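Local coordinates for putative uncharacterized protein (Chaetomium thermophilum, PDB 5F5T), which is probably required for pre-mRNA splicing, as a member of the PRP38 family of spliceosomal proteins, at residues R43-I46 / V47-Y50; G58-E61 / A62-V65; D133-V136 / Y137-L140; S159-Y162 / M163-I167; I167-L170 / L171-R175. All coordinates share one frame; numbering follows the deposited sequence.

Overall arrangement
The five contacts are local turns of chain that follow one another in order, all inside the PRP38 family region. Contacts 1 and 2 lie early, at the end of helix 40-48 and the start of helix 61-71, with centres about 18 Å apart and no touch between them. Contact 3 belongs to helix 133-140, about 30 Å from contact 1 between centres. Contacts 4 and 5 share I167 and helix 163-172, one at its start and one at its end. Contact 3 packs on contact 5 through V136, L140 and L171, which makes helices 133-140 and 163-172 one packed unit; the latter also carries the surface that meets the partner protein.

Contact 1. Residues R43-I46 / V47-Y50; sequences RERI and VESY
The guanidinium of R45 and the carboxylate of E48 meet at a slant, their planes 69° apart, with R45 NH1 3.5 Å from E48 OE1 in a salt bridge. At the guanidinium edge, in its plane, sits a water that donates to E48 OE1 at 3.0 Å and is held weakly by R45 NH1 and by E44 OE1. The R45 chain bends at chi2 and chi3, which folds its end back beside E48. Its other nitrogens are taken up by the chain, NE by the backbone O of Q83 and NH2, weakly, by that of T82. The helical bonds are regular: V47 N to R43 O at 2.9 Å and E48 N to E44 O at 3.1 Å.

S49 stands between helix 40-48 and helix 50-55, as the N-cap of the latter. Its OG lies between backbone N and carbonyl carbon (chi1 75°), from where S49 OG donates to I46 O at 2.5 Å, in the carbonyl plane on a lone pair, and accepts from W52 N. I46 O takes S49 N as well, from above its carbonyl plane. With an alanine here OG is gone, and W52 N, its acceptor lost, would probably be held less firmly at the start of the next helix. V47 turns its methyls over the R43 carbonyl, CG2 lying 3.2 Å from R43 O, and packs on L18 of helix 9-19, while I46 faces C90 and F93 of helix 87-98.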
loop_
_atom_site.group_PDB
_atom_site.type_symbol
_atom_site.label_atom_id
_atom_site.label_comp_id
_atom_site.label_asym_id
_atom_site.label_seq_id
_atom_site.Cartn_x
_atom_site.Cartn_y
_atom_site.Cartn_z
ATOM N N ARG A 43 1.145 -15.791 -11.123
ATOM C CA ARG A 43 -0.085 -16.581 -11.110
ATOM C C ARG A 43 0.244 -18.064 -11.220
ATOM O O ARG A 43 -0.365 -18.902 -10.549
ATOM C CB ARG A 43 -1.034 -16.180 -12.240
ATOM C CG ARG A 43 -1.461 -14.730 -12.248
ATOM C CD ARG A 43 -2.687 -14.554 -13.125
ATOM N NE ARG A 43 -2.444 -14.856 -14.535
ATOM C CZ ARG A 43 -2.173 -13.947 -15.465
ATOM N NH1 ARG A 43 -2.104 -12.664 -15.144
ATOM N NH2 ARG A 43 -1.972 -14.323 -16.720
ATOM N N GLU A 44 1.211 -18.371 -12.080
ATOM C CA GLU A 44 1.681 -19.739 -12.248
ATOM C C GLU A 44 2.272 -20.256 -10.945
ATOM O O GLU A 44 1.911 -21.337 -10.484
ATOM C CB GLU A 44 2.722 -19.825 -13.366
ATOM C CG GLU A 44 2.213 -19.419 -14.738
ATOM C CD GLU A 44 3.330 -19.298 -15.758
ATOM O OE1 GLU A 44 4.439 -19.808 -15.489
ATOM O OE2 GLU A 44 3.102 -18.693 -16.826
ATOM N N ARG A 45 3.180 -19.480 -10.354
ATOM C CA ARG A 45 3.827 -19.885 -9.108
ATOM C C ARG A 45 2.798 -20.178 -8.022
ATOM O O ARG A 45 2.953 -21.124 -7.246
ATOM C CB ARG A 45 4.796 -18.804 -8.617
ATOM C CG ARG A 45 5.891 -18.431 -9.603
ATOM C CD ARG A 45 6.662 -19.649 -10.067
ATOM N NE ARG A 45 7.249 -20.373 -8.944
ATOM C CZ ARG A 45 7.397 -21.693 -8.896
ATOM N NH1 ARG A 45 7.000 -22.445 -9.912
ATOM N NH2 ARG A 45 7.943 -22.259 -7.828
ATOM N N ILE A 46 1.742 -19.369 -7.983
ATOM C CA ILE A 46 0.671 -19.555 -7.010
ATOM C C ILE A 46 -0.177 -20.797 -7.252
ATOM O O ILE A 46 -0.329 -21.624 -6.358
ATOM C CB ILE A 46 -0.267 -18.335 -6.975
ATOM C CG1 ILE A 46 0.466 -17.121 -6.420
ATOM C CG2 ILE A 46 -1.484 -18.612 -6.112
ATOM C CD1 ILE A 46 -0.391 -15.906 -6.375
ATOM N N VAL A 47 -0.716 -20.941 -8.460
ATOM C CA VAL A 47 -1.670 -22.019 -8.715
ATOM C C VAL A 47 -0.999 -23.388 -8.646
ATOM O O VAL A 47 -1.646 -24.394 -8.349
ATOM C CB VAL A 47 -2.373 -21.855 -10.083
ATOM C CG1 VAL A 47 -3.194 -20.572 -10.101
ATOM C CG2 VAL A 47 -1.368 -21.871 -11.226
ATOM N N GLU A 48 0.295 -23.422 -8.945
ATOM C CA GLU A 48 1.098 -24.633 -8.810
ATOM C C GLU A 48 1.466 -24.937 -7.353
ATOM O O GLU A 48 1.813 -26.067 -7.018
ATOM C CB GLU A 48 2.351 -24.517 -9.680
ATOM C CG GLU A 48 2.044 -24.612 -11.172
ATOM C CD GLU A 48 3.141 -24.037 -12.046
ATOM O OE1 GLU A 48 4.055 -23.378 -11.507
ATOM O OE2 GLU A 48 3.085 -24.239 -13.278
ATOM N N SER A 49 1.409 -23.918 -6.498
ATOM C CA SER A 49 1.881 -24.034 -5.118
ATOM C C SER A 49 1.037 -24.998 -4.295
ATOM O O SER A 49 -0.160 -25.167 -4.536
ATOM C CB SER A 49 1.897 -22.672 -4.422
ATOM O OG SER A 49 0.583 -22.264 -4.078
ATOM N N TYR A 50 1.682 -25.626 -3.319
ATOM C CA TYR A 50 1.028 -26.551 -2.407
ATOM C C TYR A 50 -0.062 -25.877 -1.577
ATOM O O TYR A 50 -1.129 -26.446 -1.350
ATOM C CB TYR A 50 2.071 -27.175 -1.485
ATOM C CG TYR A 50 1.515 -28.113 -0.445
ATOM C CD1 TYR A 50 1.229 -29.432 -0.765
ATOM C CD2 TYR A 50 1.304 -27.692 0.861
ATOM C CE1 TYR A 50 0.736 -30.304 0.179
ATOM C CE2 TYR A 50 0.808 -28.560 1.815
ATOM C CZ TYR A 50 0.526 -29.866 1.467
ATOM O OH TYR A 50 0.033 -30.740 2.407
HETATM O O HOH W 1 5.731 -21.334 -12.848
#

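Contact 2. Residues G58-E61 / A62-V65; sequences GVNE and ADIV
N60, extended at the N-cap, hands the chain over to helix 61-71, where I64 N bonds weakly to both N60 O, at 2.8 Å, and E61 O. The side chain of D63 folds back over this first turn: OD2 accepts from N60 N at 2.9 Å, met on its anti side and 20° out of the carboxylate plane. This is the N3-to-N-cap half of a capping box, the N60 side chain making no capping bond in return. CG of D63 lies beside its own backbone N (chi1 -70°), which swings the carboxylate back along the chain until OD2 also rests 3.3 Å from N60 CB. Its negative charge at the amino end of the helix is likely to be favourable. An alanine here takes away the acceptor of N60 N, and the loop would probably be freer to move against the first turn. V59 meets the aspartate through its CB, 3.8 Å from D63 CB.

I64 lays CB and CG1 over the carbonyls of E61 and N60 and packs on L91 and L95 of helix 87-98. V59 leans on K94 of that helix, while E61 touches I104 of helix 102-115, whose Y108 bonds E61 O through its hydroxyl.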
loop_
_atom_site.group_PDB
_atom_site.type_symbol
_atom_site.label_atom_id
_atom_site.label_comp_id
_atom_site.label_asym_id
_atom_site.label_seq_id
_atom_site.Cartn_x
_atom_site.Cartn_y
_atom_site.Cartn_z
ATOM N N GLY A 58 -11.371 -24.313 -3.497
ATOM C CA GLY A 58 -12.793 -24.164 -3.245
ATOM C C GLY A 58 -13.182 -23.366 -2.014
ATOM O O GLY A 58 -14.252 -23.587 -1.447
ATOM N N VAL A 59 -12.332 -22.429 -1.605
ATOM C CA VAL A 59 -12.589 -21.658 -0.391
ATOM C C VAL A 59 -13.605 -20.545 -0.593
ATOM O O VAL A 59 -13.898 -20.139 -1.715
ATOM C CB VAL A 59 -11.310 -21.025 0.172
ATOM C CG1 VAL A 59 -10.339 -22.100 0.591
ATOM C CG2 VAL A 59 -10.692 -20.085 -0.844
ATOM N N ASN A 60 -14.106 -20.040 0.528
ATOM C CA ASN A 60 -15.151 -19.030 0.561
ATOM C C ASN A 60 -14.660 -17.769 1.254
ATOM O O ASN A 60 -13.545 -17.733 1.779
ATOM C CB ASN A 60 -16.391 -19.567 1.269
ATOM C CG ASN A 60 -17.523 -19.842 0.312
ATOM O OD1 ASN A 60 -17.392 -19.637 -0.894
ATOM N ND2 ASN A 60 -18.646 -20.313 0.842
ATOM N N GLU A 61 -15.477 -16.724 1.221
ATOM C CA GLU A 61 -15.137 -15.465 1.871
ATOM C C GLU A 61 -14.979 -15.609 3.393
ATOM O O GLU A 61 -14.126 -14.956 3.992
ATOM C CB GLU A 61 -16.199 -14.418 1.541
ATOM C CG GLU A 61 -16.099 -13.880 0.118
ATOM C CD GLU A 61 -17.457 -13.609 -0.509
ATOM O OE1 GLU A 61 -17.511 -13.355 -1.730
ATOM O OE2 GLU A 61 -18.472 -13.647 0.220
ATOM N N ALA A 62 -15.799 -16.449 4.020
ATOM C CA ALA A 62 -15.620 -16.778 5.439
ATOM C C ALA A 62 -14.314 -17.542 5.638
ATOM O O ALA A 62 -13.501 -17.290 6.573
ATOM C CB ALA A 62 -16.793 -17.596 5.939
ATOM N N ASP A 63 -14.114 -18.474 4.713
ATOM C CA ASP A 63 -12.922 -19.291 4.702
ATOM C C ASP A 63 -11.712 -18.394 4.607
ATOM O O ASP A 63 -10.654 -18.759 5.076
ATOM C CB ASP A 63 -12.938 -20.278 3.537
ATOM C CG ASP A 63 -13.970 -21.367 3.714
ATOM O OD1 ASP A 63 -14.283 -21.719 4.873
ATOM O OD2 ASP A 63 -14.469 -21.876 2.690
ATOM N N ILE A 64 -11.862 -17.226 3.986
ATOM C CA ILE A 64 -10.725 -16.331 3.814
ATOM C C ILE A 64 -10.183 -15.903 5.174
ATOM O O ILE A 64 -8.988 -16.024 5.432
ATOM C CB ILE A 64 -11.094 -15.085 2.990
ATOM C CG1 ILE A 64 -11.197 -15.444 1.507
ATOM C CG2 ILE A 64 -10.059 -13.988 3.186
ATOM C CD1 ILE A 64 -9.916 -16.001 0.935
ATOM N N VAL A 65 -11.072 -15.441 6.050
ATOM C CA VAL A 65 -10.677 -15.055 7.401
ATOM C C VAL A 65 -10.070 -16.243 8.124
ATOM O O VAL A 65 -9.003 -16.127 8.755
ATOM C CB VAL A 65 -11.860 -14.522 8.231
ATOM C CG1 VAL A 65 -11.423 -14.273 9.669
ATOM C CG2 VAL A 65 -12.402 -13.246 7.626
#

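Contact 3. Residues D133-V136 / Y137-L140; sequences DKEV and YTLL
D133 and Y137 are joined by a backbone bond at the start of the short helix 133-140, Y137 N to D133 O at 2.9 Å. Successive i to i+4 bonds follow, T138 N to K134 O, L139 N to E135 O and L140 N to V136 O. The carboxylate of D133 takes K134 N on OD1 at 2.6 Å, and its OD2 forms a salt bridge with R185. R185 also gives its backbone O to the hydroxyl of Y137, which fixes both ends of the tyrosine, one in the helix and one on the loop before helix 187-192. T138 OG1 lies 2.8 Å from E135 O and 3.2 Å from K134 O, within reach of both.

Around this frame the side chains lie alongside one another. The Y137 ring folds back toward the first turn, CD2 coming 3.0 Å from D133 O while the CA of K134 stands at its edge near the ring plane. On another side E135 runs beside L139, both CG and OE1 of the glutamate touching CD1 of the leucine. V136 and L140 face helix 163-172 together. With its CG1 set opposite its own backbone N (chi1 166°), V136 places that methyl 3.8 Å from L140 CD1.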
loop_
_atom_site.group_PDB
_atom_site.type_symbol
_atom_site.label_atom_id
_atom_site.label_comp_id
_atom_site.label_asym_id
_atom_site.label_seq_id
_atom_site.Cartn_x
_atom_site.Cartn_y
_atom_site.Cartn_z
ATOM N N ASP A 133 -8.000 5.476 -7.183
ATOM C CA ASP A 133 -6.926 6.059 -6.385
ATOM C C ASP A 133 -7.416 6.909 -5.212
ATOM O O ASP A 133 -6.917 6.769 -4.092
ATOM C CB ASP A 133 -6.003 6.899 -7.279
ATOM C CG ASP A 133 -6.764 7.831 -8.203
ATOM O OD1 ASP A 133 -7.985 8.000 -8.004
ATOM O OD2 ASP A 133 -6.140 8.396 -9.128
ATOM N N LYS A 134 -8.414 7.754 -5.458
ATOM C CA LYS A 134 -8.962 8.607 -4.406
ATOM C C LYS A 134 -9.506 7.756 -3.261
ATOM O O LYS A 134 -9.214 7.999 -2.082
ATOM C CB LYS A 134 -10.045 9.526 -4.966
ATOM C CG LYS A 134 -10.918 10.189 -3.912
ATOM C CD LYS A 134 -11.960 11.086 -4.564
ATOM C CE LYS A 134 -12.971 11.607 -3.555
ATOM N NZ LYS A 134 -14.055 12.383 -4.226
ATOM N N GLU A 135 -10.273 6.734 -3.626
ATOM C CA GLU A 135 -10.851 5.824 -2.651
ATOM C C GLU A 135 -9.757 5.107 -1.877
ATOM O O GLU A 135 -9.886 4.884 -0.679
ATOM C CB GLU A 135 -11.763 4.809 -3.340
ATOM C CG GLU A 135 -12.909 4.313 -2.475
ATOM C CD GLU A 135 -13.667 3.172 -3.121
ATOM O OE1 GLU A 135 -14.200 2.316 -2.382
ATOM O OE2 GLU A 135 -13.733 3.132 -4.367
ATOM N N VAL A 136 -8.677 4.755 -2.565
ATOM C CA VAL A 136 -7.571 4.057 -1.925
ATOM C C VAL A 136 -6.899 4.933 -0.872
ATOM O O VAL A 136 -6.617 4.479 0.239
ATOM C CB VAL A 136 -6.535 3.600 -2.951
ATOM C CG1 VAL A 136 -5.241 3.190 -2.253
ATOM C CG2 VAL A 136 -7.092 2.440 -3.747
ATOM N N TYR A 137 -6.650 6.191 -1.222
ATOM C CA TYR A 137 -6.048 7.117 -0.273
ATOM C C TYR A 137 -6.963 7.282 0.938
ATOM O O TYR A 137 -6.519 7.151 2.085
ATOM C CB TYR A 137 -5.780 8.476 -0.922
ATOM C CG TYR A 137 -4.610 8.469 -1.879
ATOM C CD1 TYR A 137 -3.313 8.276 -1.424
ATOM C CD2 TYR A 137 -4.803 8.678 -3.239
ATOM C CE1 TYR A 137 -2.242 8.271 -2.302
ATOM C CE2 TYR A 137 -3.743 8.676 -4.120
ATOM C CZ TYR A 137 -2.466 8.474 -3.651
ATOM O OH TYR A 137 -1.408 8.474 -4.533
ATOM N N THR A 138 -8.243 7.545 0.679
ATOM C CA THR A 138 -9.196 7.801 1.759
ATOM C C THR A 138 -9.356 6.594 2.689
ATOM O O THR A 138 -9.427 6.751 3.905
ATOM C CB THR A 138 -10.588 8.199 1.223
ATOM O OG1 THR A 138 -11.077 7.176 0.349
ATOM C CG2 THR A 138 -10.514 9.514 0.468
ATOM N N LEU A 139 -9.429 5.397 2.113
ATOM C CA LEU A 139 -9.600 4.176 2.901
ATOM C C LEU A 139 -8.355 3.785 3.677
ATOM O O LEU A 139 -8.444 3.441 4.852
ATOM C CB LEU A 139 -10.013 3.002 2.005
ATOM C CG LEU A 139 -11.389 3.057 1.343
ATOM C CD1 LEU A 139 -11.486 2.028 0.230
ATOM C CD2 LEU A 139 -12.474 2.836 2.379
ATOM N N LEU A 140 -7.201 3.817 3.018
ATOM C CA LEU A 140 -5.980 3.282 3.619
ATOM C C LEU A 140 -5.253 4.250 4.548
ATOM O O LEU A 140 -4.663 3.823 5.535
ATOM C CB LEU A 140 -5.014 2.817 2.533
ATOM C CG LEU A 140 -5.536 1.710 1.624
ATOM C CD1 LEU A 140 -4.405 1.135 0.783
ATOM C CD2 LEU A 140 -6.209 0.627 2.447
#

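Contact 4. Residues S159-Y162 / M163-I167; sequences SLTY and MDEFI
T161 and E165 make the side-chain hydrogen bond of this contact: T161 OG1 donates to E165 OE1 at 2.8 Å, on the lone pair that faces away from the other carboxylate oxygen. The two side chains approach at an angle. T161 holds OG1 on the far side from its backbone N (chi1 -170°), which carries the hydroxyl to the glutamate as it comes back off the helix.

The backbone bond is F166 N to Y162 O, 2.8 Å long. Y162 is the N-cap, the last residue of strand 158-162 before helix 163-172, and the chain swings through 78° between the two short axes. It is the junction of a beta hairpin with the helix that follows it.

Packing comes from the Y162 ring and the acids around it. E165 lies beside the ring with its carboxylate plane steeply turned against it, OE1 at the edge near the ring plane and 3.8 Å from Y162 CD1. D164 OD1 sits 3.2 Å from Y162 CB. M163, its chain bent, packs on K117 and R120 of helix 117-130, and F166 on A121.

The charged interactions reach outside this chain: D164 OD2 is salt-bridged to basic nitrogen of the other protein chain. A basic side chain of that partner packs on E165, and one makes a cation-pi contact with Y162. With two acids and an aromatic ring gathered at one strand-helix turn, the surface is probably a negatively charged docking site for that partner, and T161 helps fix how E165 is turned within it.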
loop_
_atom_site.group_PDB
_atom_site.type_symbol
_atom_site.label_atom_id
_atom_site.label_comp_id
_atom_site.label_asym_id
_atom_site.label_seq_id
_atom_site.Cartn_x
_atom_site.Cartn_y
_atom_site.Cartn_z
ATOM N N SER A 159 11.921 -10.233 8.521
ATOM C CA SER A 159 12.351 -8.997 9.153
ATOM C C SER A 159 11.123 -8.280 9.688
ATOM O O SER A 159 10.005 -8.541 9.247
ATOM C CB SER A 159 13.090 -8.097 8.166
ATOM O OG SER A 159 12.184 -7.526 7.238
ATOM N N LEU A 160 11.330 -7.370 10.631
ATOM C CA LEU A 160 10.225 -6.641 11.236
ATOM C C LEU A 160 9.775 -5.451 10.398
ATOM O O LEU A 160 10.595 -4.702 9.873
ATOM C CB LEU A 160 10.622 -6.159 12.634
ATOM C CG LEU A 160 9.574 -5.350 13.397
ATOM C CD1 LEU A 160 8.301 -6.163 13.600
ATOM C CD2 LEU A 160 10.137 -4.877 14.724
ATOM N N THR A 161 8.462 -5.275 10.298
ATOM C CA THR A 161 7.891 -4.062 9.729
ATOM C C THR A 161 6.617 -3.754 10.508
ATOM O O THR A 161 6.270 -4.483 11.426
ATOM C CB THR A 161 7.588 -4.197 8.222
ATOM O OG1 THR A 161 7.264 -2.907 7.689
ATOM C CG2 THR A 161 6.419 -5.138 7.986
ATOM N N TYR A 162 5.919 -2.684 10.151
ATOM C CA TYR A 162 4.727 -2.302 10.896
ATOM C C TYR A 162 3.570 -2.027 9.955
ATOM O O TYR A 162 3.776 -1.735 8.775
ATOM C CB TYR A 162 5.012 -1.067 11.751
ATOM C CG TYR A 162 6.225 -1.215 12.639
ATOM C CD1 TYR A 162 7.493 -0.921 12.160
ATOM C CD2 TYR A 162 6.103 -1.629 13.958
ATOM C CE1 TYR A 162 8.611 -1.051 12.962
ATOM C CE2 TYR A 162 7.214 -1.759 14.771
ATOM C CZ TYR A 162 8.465 -1.470 14.265
ATOM O OH TYR A 162 9.579 -1.596 15.060
ATOM N N MET A 163 2.355 -2.087 10.489
ATOM C CA MET A 163 1.164 -1.883 9.678
ATOM C C MET A 163 1.180 -0.527 8.981
ATOM O O MET A 163 0.874 -0.437 7.800
ATOM C CB MET A 163 -0.094 -2.011 10.534
ATOM C CG MET A 163 -1.373 -1.744 9.767
ATOM S SD MET A 163 -1.716 -2.998 8.517
ATOM C CE MET A 163 -1.822 -4.471 9.528
ATOM N N ASP A 164 1.562 0.519 9.703
ATOM C CA ASP A 164 1.597 1.855 9.123
ATOM C C ASP A 164 2.650 1.929 8.025
ATOM O O ASP A 164 2.480 2.641 7.032
ATOM C CB ASP A 164 1.853 2.914 10.200
ATOM C CG ASP A 164 3.085 2.630 11.026
ATOM O OD1 ASP A 164 3.129 1.570 11.685
ATOM O OD2 ASP A 164 3.997 3.482 11.040
ATOM N N GLU A 165 3.730 1.174 8.201
ATOM C CA GLU A 165 4.774 1.097 7.187
ATOM C C GLU A 165 4.304 0.336 5.947
ATOM O O GLU A 165 4.647 0.693 4.821
ATOM C CB GLU A 165 6.023 0.438 7.761
ATOM C CG GLU A 165 7.053 1.431 8.273
ATOM C CD GLU A 165 8.390 0.776 8.562
ATOM O OE1 GLU A 165 8.473 -0.469 8.482
ATOM O OE2 GLU A 165 9.360 1.505 8.859
ATOM N N PHE A 166 3.523 -0.716 6.161
ATOM C CA PHE A 166 2.957 -1.484 5.060
ATOM C C PHE A 166 1.962 -0.638 4.259
ATOM O O PHE A 166 1.978 -0.641 3.025
ATOM C CB PHE A 166 2.287 -2.753 5.597
ATOM C CG PHE A 166 1.801 -3.682 4.526
ATOM C CD1 PHE A 166 2.693 -4.312 3.674
ATOM C CD2 PHE A 166 0.445 -3.922 4.367
ATOM C CE1 PHE A 166 2.241 -5.168 2.684
ATOM C CE2 PHE A 166 -0.013 -4.774 3.378
ATOM C CZ PHE A 166 0.885 -5.399 2.537
ATOM N N ILE A 167 1.105 0.089 4.972
ATOM C CA ILE A 167 0.138 0.987 4.350
ATOM C C ILE A 167 0.852 2.068 3.555
ATOM O O ILE A 167 0.500 2.343 2.406
ATOM C CB ILE A 167 -0.774 1.661 5.393
ATOM C CG1 ILE A 167 -1.614 0.615 6.124
ATOM C CG2 ILE A 167 -1.670 2.692 4.735
ATOM C CD1 ILE A 167 -2.492 -0.191 5.215
#

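Contact 5. Residues I167-L170 / L171-R175; sequences IDDL and LTKDR
The carboxyl end of helix 163-172 closes here, with K173 the first residue to leave helical geometry. D169 and K173 run side by side one turn apart, and a salt bridge ties them, K173 NZ to D169 OD1 at 3.3 Å, weak as a hydrogen bond. The lysine's CD also rests against the D169 carboxylate, the chain running alongside the acid until the bend at chi4 turns NZ in. Their backbones join too, K173 N giving a weak bond to D169 O at 2.9 Å.

T172 also turns back on the preceding turn: OG1 donates to D168 O at 2.9 Å, coming in above the carbonyl plane by 38°, a position it reaches by standing between its own backbone N and carbonyl carbon (chi1 71°). T172 CG2 lies 3.5 Å from D168 OD1, whose carboxylate reaches a basic side chain of the other protein chain through OD2. L171 N bonds I167 O at 2.9 Å, whereas the backbone bonds of T172 N are weak, and beyond them one water joins L170 O to K173 O. L170 O is also bonded to R128 NE, giving this carbonyl at the helix end two donors.

On the buried side I167 CG2 stands 3.9 Å from L171 CD1, both pointing the same way. L171 continues onto V136 and L140 of helix 133-140, and L170 packs on A124 and F125 of helix 117-130.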
loop_
_atom_site.group_PDB
_atom_site.type_symbol
_atom_site.label_atom_id
_atom_site.label_comp_id
_atom_site.label_asym_id
_atom_site.label_seq_id
_atom_site.Cartn_x
_atom_site.Cartn_y
_atom_site.Cartn_z
ATOM N N ILE A 167 1.105 0.089 4.972
ATOM C CA ILE A 167 0.138 0.987 4.350
ATOM C C ILE A 167 0.852 2.068 3.555
ATOM O O ILE A 167 0.500 2.343 2.406
ATOM C CB ILE A 167 -0.774 1.661 5.393
ATOM C CG1 ILE A 167 -1.614 0.615 6.124
ATOM C CG2 ILE A 167 -1.670 2.692 4.735
ATOM C CD1 ILE A 167 -2.492 -0.191 5.215
ATOM N N ASP A 168 1.868 2.664 4.171
ATOM C CA ASP A 168 2.651 3.702 3.516
ATOM C C ASP A 168 3.311 3.151 2.256
ATOM O O ASP A 168 3.394 3.843 1.239
ATOM C CB ASP A 168 3.711 4.261 4.468
ATOM C CG ASP A 168 4.325 5.554 3.965
ATOM O OD1 ASP A 168 3.578 6.418 3.458
ATOM O OD2 ASP A 168 5.562 5.700 4.062
ATOM N N ASP A 169 3.770 1.902 2.325
ATOM C CA ASP A 169 4.336 1.233 1.157
ATOM C C ASP A 169 3.304 1.079 0.042
ATOM O O ASP A 169 3.598 1.327 -1.124
ATOM C CB ASP A 169 4.901 -0.135 1.532
ATOM C CG ASP A 169 6.278 -0.045 2.162
ATOM O OD1 ASP A 169 6.816 1.078 2.255
ATOM O OD2 ASP A 169 6.833 -1.101 2.538
ATOM N N LEU A 170 2.094 0.677 0.409
ATOM C CA LEU A 170 1.008 0.547 -0.555
ATOM C C LEU A 170 0.707 1.885 -1.222
ATOM O O LEU A 170 0.420 1.953 -2.417
ATOM C CB LEU A 170 -0.250 0.016 0.127
ATOM C CG LEU A 170 -0.213 -1.414 0.652
ATOM C CD1 LEU A 170 -1.476 -1.695 1.449
ATOM C CD2 LEU A 170 -0.087 -2.384 -0.513
ATOM N N LEU A 171 0.747 2.944 -0.424
ATOM C CA LEU A 171 0.437 4.288 -0.894
ATOM C C LEU A 171 1.551 4.976 -1.691
ATOM O O LEU A 171 1.279 5.906 -2.446
ATOM C CB LEU A 171 0.042 5.157 0.299
ATOM C CG LEU A 171 -1.215 4.658 1.015
ATOM C CD1 LEU A 171 -1.608 5.592 2.146
ATOM C CD2 LEU A 171 -2.361 4.480 0.021
ATOM N N THR A 172 2.801 4.554 -1.511
ATOM C CA THR A 172 3.921 5.283 -2.116
ATOM C C THR A 172 4.825 4.461 -3.034
ATOM O O THR A 172 5.755 5.001 -3.632
ATOM C CB THR A 172 4.828 5.906 -1.035
ATOM O OG1 THR A 172 5.547 4.869 -0.357
ATOM C CG2 THR A 172 4.006 6.699 -0.030
ATOM N N LYS A 173 4.573 3.163 -3.144
ATOM C CA LYS A 173 5.483 2.308 -3.894
ATOM C C LYS A 173 4.799 1.685 -5.109
ATOM O O LYS A 173 3.589 1.452 -5.105
ATOM C CB LYS A 173 6.052 1.214 -2.992
ATOM C CG LYS A 173 7.390 1.574 -2.364
ATOM C CD LYS A 173 7.793 0.573 -1.295
ATOM C CE LYS A 173 9.265 0.725 -0.936
ATOM N NZ LYS A 173 9.462 1.555 0.284
ATOM N N ASP A 174 5.587 1.437 -6.152
ATOM C CA ASP A 174 5.099 0.821 -7.385
ATOM C C ASP A 174 4.953 -0.694 -7.282
ATOM O O ASP A 174 4.068 -1.274 -7.907
ATOM C CB ASP A 174 6.022 1.173 -8.554
ATOM C CG ASP A 174 5.903 2.627 -8.970
ATOM O OD1 ASP A 174 4.824 3.220 -8.752
ATOM O OD2 ASP A 174 6.884 3.174 -9.512
ATOM N N ARG A 175 5.833 -1.334 -6.520
ATOM C CA ARG A 175 5.802 -2.787 -6.403
ATOM C C ARG A 175 5.802 -3.250 -4.946
ATOM O O ARG A 175 6.695 -2.914 -4.169
ATOM C CB ARG A 175 6.993 -3.396 -7.144
ATOM C CG ARG A 175 6.874 -4.888 -7.390
ATOM C CD ARG A 175 7.794 -5.334 -8.514
ATOM N NE ARG A 175 7.325 -6.567 -9.136
ATOM C CZ ARG A 175 7.792 -7.773 -8.831
ATOM N NH1 ARG A 175 8.734 -7.903 -7.907
ATOM N NH2 ARG A 175 7.314 -8.849 -9.443
HETATM O O HOH W 2 1.657 3.017 -4.628
#